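Local coordinates for glycosyltransferase Gtf1 (Streptococcus pneumoniae, PDB 4PQG), which belongs to the glycosyltransferases of the GT-B fold, with two Rossmann-like domains and an added antiparallel beta-sheet domain, and binds uridine-5'-diphosphate, at residues 16-21 with 57-62; 25-30 with 61-66; 41-46 with 67-72. One frame throughout, in Å; residues are numbered along the deposited sequence.

Contact 1 of 3, residues 16-21 with 57-62; sequences LGIGWA and QHLTAN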
loop_
_atom_site.group_PDB
_atom_site.type_symbol
_atom_site.label_atom_id
_atom_site.label_comp_id
_atom_site.label_asym_id
_atom_site.label_seq_id
_atom_site.Cartn_x
_atom_site.Cartn_y
_atom_site.Cartn_z
ATOM N N LEU A 16 3.740 3.425 7.327
ATOM C CA LEU A 16 4.335 2.308 8.050
ATOM C C LEU A 16 5.168 1.412 7.131
ATOM O O LEU A 16 6.363 1.247 7.336
ATOM C CB LEU A 16 3.271 1.509 8.824
ATOM C CG LEU A 16 2.433 2.377 9.765
ATOM C CD1 LEU A 16 1.400 1.541 10.498
ATOM C CD2 LEU A 16 3.325 3.135 10.740
ATOM N N GLY A 17 4.546 0.854 6.105
ATOM C CA GLY A 17 5.196 -0.194 5.340
ATOM C C GLY A 17 4.766 -0.270 3.900
ATOM O O GLY A 17 4.044 0.605 3.396
ATOM N N ILE A 18 5.229 -1.325 3.245
ATOM C CA ILE A 18 5.042 -1.531 1.810
ATOM C C ILE A 18 5.339 -2.989 1.524
ATOM O O ILE A 18 6.203 -3.588 2.175
ATOM C CB ILE A 18 5.952 -0.599 0.959
ATOM C CG1 ILE A 18 5.671 -0.778 -0.553
ATOM C CG2 ILE A 18 7.424 -0.833 1.268
ATOM C CD1 ILE A 18 6.072 0.410 -1.398
ATOM N N GLY A 19 4.608 -3.562 0.574
ATOM C CA GLY A 19 4.780 -4.960 0.189
ATOM C C GLY A 19 4.673 -5.145 -1.319
ATOM O O GLY A 19 4.515 -4.163 -2.069
ATOM N N TRP A 20 4.779 -6.395 -1.770
ATOM C CA TRP A 20 4.614 -6.699 -3.183
ATOM C C TRP A 20 3.209 -6.414 -3.662
ATOM O O TRP A 20 3.014 -6.035 -4.816
ATOM C CB TRP A 20 4.989 -8.148 -3.474
ATOM C CG TRP A 20 6.476 -8.376 -3.489
ATOM C CD1 TRP A 20 7.243 -9.041 -2.537
ATOM C CD2 TRP A 20 7.432 -7.918 -4.499
ATOM N NE1 TRP A 20 8.569 -9.032 -2.890
ATOM C CE2 TRP A 20 8.747 -8.378 -4.058
ATOM C CE3 TRP A 20 7.330 -7.202 -5.692
ATOM C CZ2 TRP A 20 9.896 -8.127 -4.791
ATOM C CZ3 TRP A 20 8.497 -6.959 -6.428
ATOM C CH2 TRP A 20 9.746 -7.408 -5.983
ATOM N N ALA A 21 2.226 -6.586 -2.782
ATOM C CA ALA A 21 0.826 -6.384 -3.130
ATOM C C ALA A 21 0.203 -5.392 -2.159
ATOM O O ALA A 21 -0.565 -5.773 -1.276
ATOM C CB ALA A 21 0.083 -7.724 -3.097
ATOM N N GLN A 57 14.109 -1.674 -1.338
ATOM C CA GLN A 57 14.266 -1.047 -2.637
ATOM C C GLN A 57 13.495 -1.827 -3.714
ATOM O O GLN A 57 12.934 -1.242 -4.642
ATOM C CB GLN A 57 15.750 -0.939 -3.013
ATOM C CG GLN A 57 16.000 -0.110 -4.275
ATOM C CD GLN A 57 15.751 -0.890 -5.551
ATOM O OE1 GLN A 57 15.736 -2.113 -5.537
ATOM N NE2 GLN A 57 15.551 -0.181 -6.663
ATOM N N HIS A 58 13.482 -3.144 -3.605
ATOM C CA HIS A 58 12.738 -3.951 -4.578
ATOM C C HIS A 58 11.276 -3.597 -4.553
ATOM O O HIS A 58 10.627 -3.523 -5.594
ATOM C CB HIS A 58 12.936 -5.431 -4.317
ATOM C CG HIS A 58 14.364 -5.878 -4.414
ATOM N ND1 HIS A 58 14.772 -7.071 -3.964
ATOM C CD2 HIS A 58 15.498 -5.238 -4.918
ATOM C CE1 HIS A 58 16.097 -7.200 -4.190
ATOM N NE2 HIS A 58 16.536 -6.080 -4.765
ATOM N N LEU A 59 10.755 -3.352 -3.354
ATOM C CA LEU A 59 9.338 -3.033 -3.167
ATOM C C LEU A 59 8.981 -1.627 -3.663
ATOM O O LEU A 59 7.934 -1.426 -4.328
ATOM C CB LEU A 59 8.947 -3.208 -1.691
ATOM C CG LEU A 59 9.156 -4.620 -1.107
ATOM C CD1 LEU A 59 8.957 -4.677 0.403
ATOM C CD2 LEU A 59 8.283 -5.664 -1.795
ATOM N N THR A 60 9.828 -0.655 -3.334
ATOM C CA THR A 60 9.567 0.728 -3.707
ATOM C C THR A 60 9.712 0.915 -5.220
ATOM O O THR A 60 8.893 1.608 -5.838
ATOM C CB THR A 60 10.485 1.711 -2.933
ATOM O OG1 THR A 60 11.860 1.374 -3.150
ATOM C CG2 THR A 60 10.184 1.645 -1.449
ATOM N N ALA A 61 10.725 0.284 -5.822
ATOM C CA ALA A 61 10.931 0.386 -7.272
ATOM C C ALA A 61 9.726 -0.231 -7.986
ATOM O O ALA A 61 9.228 0.318 -8.974
ATOM C CB ALA A 61 12.214 -0.314 -7.705
ATOM N N ASN A 62 9.248 -1.352 -7.448
ATOM C CA ASN A 62 8.087 -2.050 -7.989
ATOM C C ASN A 62 6.860 -1.147 -8.154
ATOM O O ASN A 62 6.152 -1.234 -9.151
ATOM C CB ASN A 62 7.733 -3.268 -7.121
ATOM C CG ASN A 62 6.571 -4.075 -7.687
ATOM O OD1 ASN A 62 6.635 -4.576 -8.820
ATOM N ND2 ASN A 62 5.519 -4.235 -6.895
HETATM O O HOH W 1 5.809 -3.112 -4.324
HETATM O O HOH W 2 3.212 -5.571 -8.040
#
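L59 and W20 make the central apolar contact between the loop 16-21 and the helical segment 57-62. The methyl CD2 of L59 stands over one face of the W20 indole, 3.4 Å from the centroid of the five-membered ring and only 3° off its normal, which meets the geometry of a CH-pi contact. The other methyl, CD1, turns to the backbone and lies 3.5 Å from I18 O, so the two branches of one leucine reach different residues of the loop, CD1 the carbonyl of I18 and CD2 the indole two residues on. I18 adds its CG2, 4.1 Å from L59 CB, the two side chains running past each other in opposite directions. At the six-membered ring, N62 crosses the indole at about a right angle; its amide plane is turned 62° from the ring, and OD1 sits at the ring edge.

Polar matching across the contact goes through water. N62 ND2 donates to two waters: one, 2.8 Å from ND2, lies within hydrogen-bonding distance of both G19 O and L59 O, though it may not donate to both at once, while the second reaches W20 O at 3.3 Å. The indole NE1 is bonded to D54, which helps fix the rotation of the ring over L59.

The loop follows strand 10-15 and leads into helix 24-38, so this is the first beta-alpha connection of a Rossmann-like domain of the GT-B fold, packed against helix 56-63 near the UDP site.

Contact 2 of 3, residues 25-30 with 61-66; sequences VEYAQA and ANIGFD. With UDP (uridine-5'-diphosphate), chain C.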
loop_
_atom_site.group_PDB
_atom_site.type_symbol
_atom_site.label_atom_id
_atom_site.label_comp_id
_atom_site.label_asym_id
_atom_site.label_seq_id
_atom_site.Cartn_x
_atom_site.Cartn_y
_atom_site.Cartn_z
ATOM N N VAL A 25 -3.368 2.900 -0.025
ATOM C CA VAL A 25 -2.586 3.898 0.740
ATOM C C VAL A 25 -1.180 4.043 0.138
ATOM O O VAL A 25 -0.709 5.164 -0.113
ATOM C CB VAL A 25 -2.506 3.574 2.256
ATOM C CG1 VAL A 25 -1.655 4.616 2.997
ATOM C CG2 VAL A 25 -3.905 3.503 2.874
ATOM N N GLU A 26 -0.533 2.905 -0.116
ATOM C CA GLU A 26 0.796 2.880 -0.708
ATOM C C GLU A 26 0.789 3.333 -2.168
ATOM O O GLU A 26 1.711 4.041 -2.618
ATOM C CB GLU A 26 1.418 1.477 -0.594
ATOM C CG GLU A 26 1.849 1.123 0.837
ATOM C CD GLU A 26 0.667 0.886 1.757
ATOM O OE1 GLU A 26 0.576 1.566 2.810
ATOM O OE2 GLU A 26 -0.198 0.047 1.405
ATOM N N TYR A 27 -0.236 2.931 -2.909
ATOM C CA TYR A 27 -0.371 3.396 -4.297
ATOM C C TYR A 27 -0.630 4.911 -4.370
ATOM O O TYR A 27 -0.093 5.595 -5.258
ATOM C CB TYR A 27 -1.415 2.573 -5.067
ATOM C CG TYR A 27 -0.838 1.244 -5.479
ATOM C CD1 TYR A 27 -0.098 1.131 -6.649
ATOM C CD2 TYR A 27 -0.975 0.111 -4.666
ATOM C CE1 TYR A 27 0.467 -0.076 -7.017
ATOM C CE2 TYR A 27 -0.413 -1.107 -5.027
ATOM C CZ TYR A 27 0.313 -1.182 -6.201
ATOM O OH TYR A 27 0.875 -2.354 -6.588
ATOM N N ALA A 28 -1.445 5.424 -3.448
ATOM C CA ALA A 28 -1.664 6.868 -3.335
ATOM C C ALA A 28 -0.348 7.618 -3.125
ATOM O O ALA A 28 -0.145 8.713 -3.674
ATOM C CB ALA A 28 -2.621 7.190 -2.197
ATOM N N GLN A 29 0.526 7.050 -2.301
ATOM C CA GLN A 29 1.842 7.640 -2.076
ATOM C C GLN A 29 2.651 7.627 -3.368
ATOM O O GLN A 29 3.364 8.586 -3.673
ATOM C CB GLN A 29 2.609 6.880 -0.998
ATOM C CG GLN A 29 2.157 7.108 0.433
ATOM C CD GLN A 29 3.254 6.734 1.425
ATOM O OE1 GLN A 29 3.850 5.659 1.329
ATOM N NE2 GLN A 29 3.557 7.642 2.346
ATOM N N ALA A 30 2.551 6.534 -4.118
ATOM C CA ALA A 30 3.230 6.428 -5.391
ATOM C C ALA A 30 2.661 7.444 -6.387
ATOM O O ALA A 30 3.426 8.090 -7.108
ATOM C CB ALA A 30 3.154 5.017 -5.943
ATOM N N ALA A 61 10.725 0.284 -5.822
ATOM C CA ALA A 61 10.931 0.386 -7.272
ATOM C C ALA A 61 9.726 -0.231 -7.986
ATOM O O ALA A 61 9.228 0.318 -8.974
ATOM C CB ALA A 61 12.214 -0.314 -7.705
ATOM N N ASN A 62 9.248 -1.352 -7.448
ATOM C CA ASN A 62 8.087 -2.050 -7.989
ATOM C C ASN A 62 6.860 -1.147 -8.154
ATOM O O ASN A 62 6.152 -1.234 -9.151
ATOM C CB ASN A 62 7.733 -3.268 -7.121
ATOM C CG ASN A 62 6.571 -4.075 -7.687
ATOM O OD1 ASN A 62 6.635 -4.576 -8.820
ATOM N ND2 ASN A 62 5.519 -4.235 -6.895
ATOM N N ILE A 63 6.629 -0.279 -7.177
ATOM C CA ILE A 63 5.452 0.572 -7.129
ATOM C C ILE A 63 5.742 1.907 -7.832
ATOM O O ILE A 63 4.849 2.727 -8.052
ATOM C CB ILE A 63 4.999 0.748 -5.650
ATOM C CG1 ILE A 63 3.507 1.000 -5.533
ATOM C CG2 ILE A 63 5.780 1.830 -4.933
ATOM C CD1 ILE A 63 3.073 1.056 -4.080
ATOM N N GLY A 64 7.008 2.107 -8.191
ATOM C CA GLY A 64 7.393 3.227 -9.004
ATOM C C GLY A 64 8.067 4.402 -8.322
ATOM O O GLY A 64 8.277 5.420 -8.977
ATOM N N PHE A 65 8.419 4.296 -7.036
ATOM C CA PHE A 65 9.227 5.361 -6.402
ATOM C C PHE A 65 10.643 5.343 -7.011
ATOM O O PHE A 65 11.165 4.276 -7.334
ATOM C CB PHE A 65 9.366 5.147 -4.887
ATOM C CG PHE A 65 8.106 5.340 -4.105
ATOM C CD1 PHE A 65 7.539 6.609 -3.936
ATOM C CD2 PHE A 65 7.507 4.260 -3.485
ATOM C CE1 PHE A 65 6.381 6.775 -3.188
ATOM C CE2 PHE A 65 6.343 4.419 -2.738
ATOM C CZ PHE A 65 5.783 5.674 -2.582
ATOM N N ASP A 66 11.258 6.516 -7.186
ATOM C CA ASP A 66 12.694 6.580 -7.495
ATOM C C ASP A 66 13.452 6.305 -6.211
ATOM O O ASP A 66 13.002 6.729 -5.147
ATOM C CB ASP A 66 13.098 7.976 -7.965
ATOM C CG ASP A 66 12.454 8.367 -9.270
ATOM O OD1 ASP A 66 12.342 7.530 -10.184
ATOM O OD2 ASP A 66 12.083 9.541 -9.380
HETATM N N1 UDP C . -3.637 -2.814 -7.502
HETATM C C2 UDP C . -2.633 -3.347 -8.339
HETATM N N3 UDP C . -2.754 -4.592 -8.779
HETATM C C4 UDP C . -3.792 -5.376 -8.456
HETATM C C5 UDP C . -4.804 -4.889 -7.624
HETATM C C6 UDP C . -4.698 -3.573 -7.157
HETATM O O2 UDP C . -1.638 -2.661 -8.684
HETATM O O4 UDP C . -3.830 -6.539 -8.917
HETATM C "C1'" UDP C . -3.496 -1.417 -7.064
HETATM C "C2'" UDP C . -4.487 -0.558 -7.844
HETATM O "O2'" UDP C . -3.994 -0.112 -9.123
HETATM C "C3'" UDP C . -4.785 0.612 -6.922
HETATM C "C4'" UDP C . -4.502 0.060 -5.527
HETATM O "O4'" UDP C . -3.873 -1.221 -5.700
HETATM O "O3'" UDP C . -3.896 1.704 -7.186
HETATM C "C5'" UDP C . -5.772 -0.147 -4.704
HETATM O "O5'" UDP C . -6.272 1.124 -4.326
HETATM P PA UDP C . -7.822 1.344 -3.972
HETATM O O1A UDP C . -8.027 2.785 -3.590
HETATM O O2A UDP C . -8.612 0.784 -5.130
HETATM O O3A UDP C . -8.196 0.296 -2.805
HETATM P PB UDP C . -7.646 0.145 -1.299
HETATM O O1B UDP C . -8.891 -0.137 -0.489
HETATM O O2B UDP C . -6.655 -1.007 -1.362
HETATM O O3B UDP C . -7.043 1.486 -0.929
HETATM O O HOH W 3 5.880 7.291 -8.568
#
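With chi1 near -78°, Y27 sets CG beside its own backbone N, and the ring reaches I63, whose CG1 is anti to its backbone N (chi1 -152°). Both residues belong to the Rossmann-like N-terminal half of a GT-B fold, where helix 24-38 packs against the end of helix 56-63. That end is a Schellman motif: G64 has positive phi (103°), G64 N bonds back to A61 O, and F65 N probably to T60 O.

The Y27 ring is sandwiched. I63 CG1 lies over one face, 3.9 Å from the ring centroid, offset toward the rim, in a CH-pi contact; C1' of UDP lies over the centre of the opposite face, 3.7 Å above the plane. I63 thus backs an aromatic wall of the nucleotide pocket, and the Y27 hydroxyl is held by a hydrogen bond to H392. Further along I63, CD1 packs 3.6 Å from E26 O, a carbonyl that also accepts the helical bond from A30 N.

A30 points its methyl at the helix end, with CB 3.5 Å from I63 O. F65 comes in beside it: CB of Q29 lies in the plane of the ring, at its edge, 3.7 Å from CZ, while the Q29 amide is engaged by D227 and N15. The two backbones are also bridged by one water, which donates to A30 O at 3.0 Å and to G64 O at 3.1 Å.

Contact 3 of 3, residues 41-46 with 67-72; sequences LSSKFI and DNQVIW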
loop_
_atom_site.group_PDB
_atom_site.type_symbol
_atom_site.label_atom_id
_atom_site.label_comp_id
_atom_site.label_asym_id
_atom_site.label_seq_id
_atom_site.Cartn_x
_atom_site.Cartn_y
_atom_site.Cartn_z
ATOM N N LEU A 41 9.782 18.913 -7.314
ATOM C CA LEU A 41 9.815 19.227 -5.892
ATOM C C LEU A 41 10.565 18.132 -5.171
ATOM O O LEU A 41 10.454 16.959 -5.532
ATOM C CB LEU A 41 8.404 19.365 -5.319
ATOM C CG LEU A 41 7.556 20.546 -5.799
ATOM C CD1 LEU A 41 6.197 20.515 -5.119
ATOM C CD2 LEU A 41 8.245 21.887 -5.558
ATOM N N SER A 42 11.331 18.520 -4.155
ATOM C CA SER A 42 12.074 17.563 -3.353
ATOM C C SER A 42 11.114 16.819 -2.422
ATOM O O SER A 42 10.374 17.436 -1.650
ATOM C CB SER A 42 13.170 18.273 -2.553
ATOM O OG SER A 42 13.941 17.342 -1.803
ATOM N N SER A 43 11.124 15.494 -2.509
ATOM C CA SER A 43 10.265 14.687 -1.643
ATOM C C SER A 43 10.920 13.405 -1.159
ATOM O O SER A 43 11.792 12.846 -1.824
ATOM C CB SER A 43 8.949 14.355 -2.347
ATOM O OG SER A 43 9.185 13.474 -3.415
ATOM N N LYS A 44 10.477 12.951 0.009
ATOM C CA LYS A 44 10.945 11.700 0.607
ATOM C C LYS A 44 9.750 10.931 1.142
ATOM O O LYS A 44 8.870 11.511 1.776
ATOM C CB LYS A 44 11.936 11.961 1.751
ATOM C CG LYS A 44 13.139 12.811 1.353
ATOM C CD LYS A 44 14.094 12.071 0.434
ATOM C CE LYS A 44 15.364 12.908 0.245
ATOM N NZ LYS A 44 16.400 12.156 -0.511
ATOM N N PHE A 45 9.737 9.634 0.858
ATOM C CA PHE A 45 8.729 8.732 1.385
ATOM C C PHE A 45 9.375 7.801 2.403
ATOM O O PHE A 45 10.216 6.966 2.080
ATOM C CB PHE A 45 8.005 8.008 0.249
ATOM C CG PHE A 45 7.230 8.950 -0.637
ATOM C CD1 PHE A 45 5.870 9.138 -0.448
ATOM C CD2 PHE A 45 7.877 9.688 -1.621
ATOM C CE1 PHE A 45 5.147 10.031 -1.244
ATOM C CE2 PHE A 45 7.176 10.590 -2.411
ATOM C CZ PHE A 45 5.809 10.765 -2.224
ATOM N N ILE A 46 9.004 8.025 3.654
ATOM C CA ILE A 46 9.610 7.370 4.810
ATOM C C ILE A 46 8.732 6.180 5.196
ATOM O O ILE A 46 7.526 6.333 5.356
ATOM C CB ILE A 46 9.679 8.358 6.000
ATOM C CG1 ILE A 46 10.570 9.567 5.646
ATOM C CG2 ILE A 46 10.147 7.649 7.279
ATOM C CD1 ILE A 46 10.218 10.825 6.410
ATOM N N ASP A 67 14.600 5.628 -6.313
ATOM C CA ASP A 67 15.434 5.316 -5.145
ATOM C C ASP A 67 15.731 6.552 -4.291
ATOM O O ASP A 67 15.726 6.478 -3.066
ATOM C CB ASP A 67 16.755 4.654 -5.559
ATOM C CG ASP A 67 16.564 3.273 -6.158
ATOM O OD1 ASP A 67 15.411 2.761 -6.226
ATOM O OD2 ASP A 67 17.590 2.692 -6.561
ATOM N N ASN A 68 15.971 7.695 -4.928
ATOM C CA ASN A 68 16.292 8.894 -4.154
ATOM C C ASN A 68 15.069 9.560 -3.521
ATOM O O ASN A 68 15.199 10.558 -2.839
ATOM C CB ASN A 68 17.125 9.887 -4.976
ATOM C CG ASN A 68 16.357 10.465 -6.149
ATOM O OD1 ASN A 68 15.123 10.591 -6.120
ATOM N ND2 ASN A 68 17.088 10.828 -7.196
ATOM N N GLN A 69 13.882 9.006 -3.752
ATOM C CA GLN A 69 12.685 9.430 -3.016
ATOM C C GLN A 69 12.416 8.565 -1.763
ATOM O O GLN A 69 11.443 8.803 -1.047
ATOM C CB GLN A 69 11.470 9.358 -3.941
ATOM C CG GLN A 69 11.327 10.512 -4.912
ATOM C CD GLN A 69 10.165 10.306 -5.866
ATOM O OE1 GLN A 69 10.041 9.252 -6.499
ATOM N NE2 GLN A 69 9.308 11.316 -5.980
ATOM N N VAL A 70 13.258 7.565 -1.499
ATOM C CA VAL A 70 12.937 6.571 -0.469
ATOM C C VAL A 70 13.797 6.711 0.784
ATOM O O VAL A 70 15.023 6.735 0.689
ATOM C CB VAL A 70 13.041 5.135 -1.025
ATOM C CG1 VAL A 70 12.852 4.096 0.083
ATOM C CG2 VAL A 70 12.014 4.941 -2.131
ATOM N N ILE A 71 13.144 6.815 1.944
ATOM C CA ILE A 71 13.818 6.698 3.248
ATOM C C ILE A 71 13.241 5.511 4.028
ATOM O O ILE A 71 12.017 5.385 4.172
ATOM C CB ILE A 71 13.679 7.979 4.096
ATOM C CG1 ILE A 71 14.512 9.109 3.472
ATOM C CG2 ILE A 71 14.168 7.720 5.522
ATOM C CD1 ILE A 71 14.335 10.478 4.103
ATOM N N TRP A 72 14.120 4.622 4.478
ATOM C CA TRP A 72 13.745 3.546 5.377
ATOM C C TRP A 72 14.321 3.892 6.708
ATOM O O TRP A 72 15.525 4.155 6.820
ATOM C CB TRP A 72 14.242 2.188 4.872
ATOM C CG TRP A 72 13.897 1.023 5.790
ATOM C CD1 TRP A 72 12.737 0.840 6.549
ATOM C CD2 TRP A 72 14.724 -0.151 6.083
ATOM N NE1 TRP A 72 12.796 -0.329 7.265
ATOM C CE2 TRP A 72 13.957 -0.973 7.026
ATOM C CE3 TRP A 72 15.980 -0.583 5.680
ATOM C CZ2 TRP A 72 14.443 -2.173 7.517
ATOM C CZ3 TRP A 72 16.454 -1.801 6.178
ATOM C CH2 TRP A 72 15.710 -2.563 7.091
HETATM O O HOH W 4 10.042 14.362 -5.822
#
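F45 and I46 pair in parallel register with V70 and I71, the strand segments 42-46 and 70-72 running 35° apart with axes 4.6 Å apart at closest. They are the two strands of a right-handed beta-alpha-beta crossover through helix 56-63, and strand 70-72 forms an outer edge of the seven-stranded parallel sheet of a Rossmann-like domain. Residue F45 supplies both backbone bonds of the ladder: F45 N donates to Q69 O at 2.7 Å with an almost straight N-H...O angle of 167°, and F45 O accepts from I71 N at 2.9 Å, with that donor well above the carbonyl plane.

On the sheet face that carries I46 and I71, these side chains lie side by side and point the same way, I46 CG1 being 3.8 Å from I71 CB; F212 of helix 205-215 touches both. Next to them, I71 CD1 packs on the aliphatic part of K44, 3.7 Å from its CB. The lysine chain bends at chi2 (-70°), which turns it across I71 CD1 toward the 3-10 turn 67-69, where NZ donates to N68 O at 3.1 Å.

The other face carries F45, whose ring edge meets Q69 O and which is covered by helix 24-38. The Q69 side-chain oxygen is bonded to R37 and to D66 N. A water accepts from Q69 NE2, contacts S43 OG and donates to L41 O at 2.6 Å.

Overall arrangement
All three contacts lie in the first half of the N-terminal Rossmann-like domain. The centres of contacts 1 and 2 are about 7 Å apart, and both use helix 56-63, sharing A61 and N62; contact 3 lies about 13 Å from contact 1 and 11 Å from contact 2. Along the chain the first segments come in order (16-21, 25-30, 41-46), followed by 57-62, 61-66 and 67-72 in the same order, so contact 3 crosses each of the others. F65 of contact 2 packs on F45 and V70 of contact 3, and I18 of contact 1 reaches I63 and F65. This continuous packing ties the edge of the sheet to the UDP-facing side of the domain.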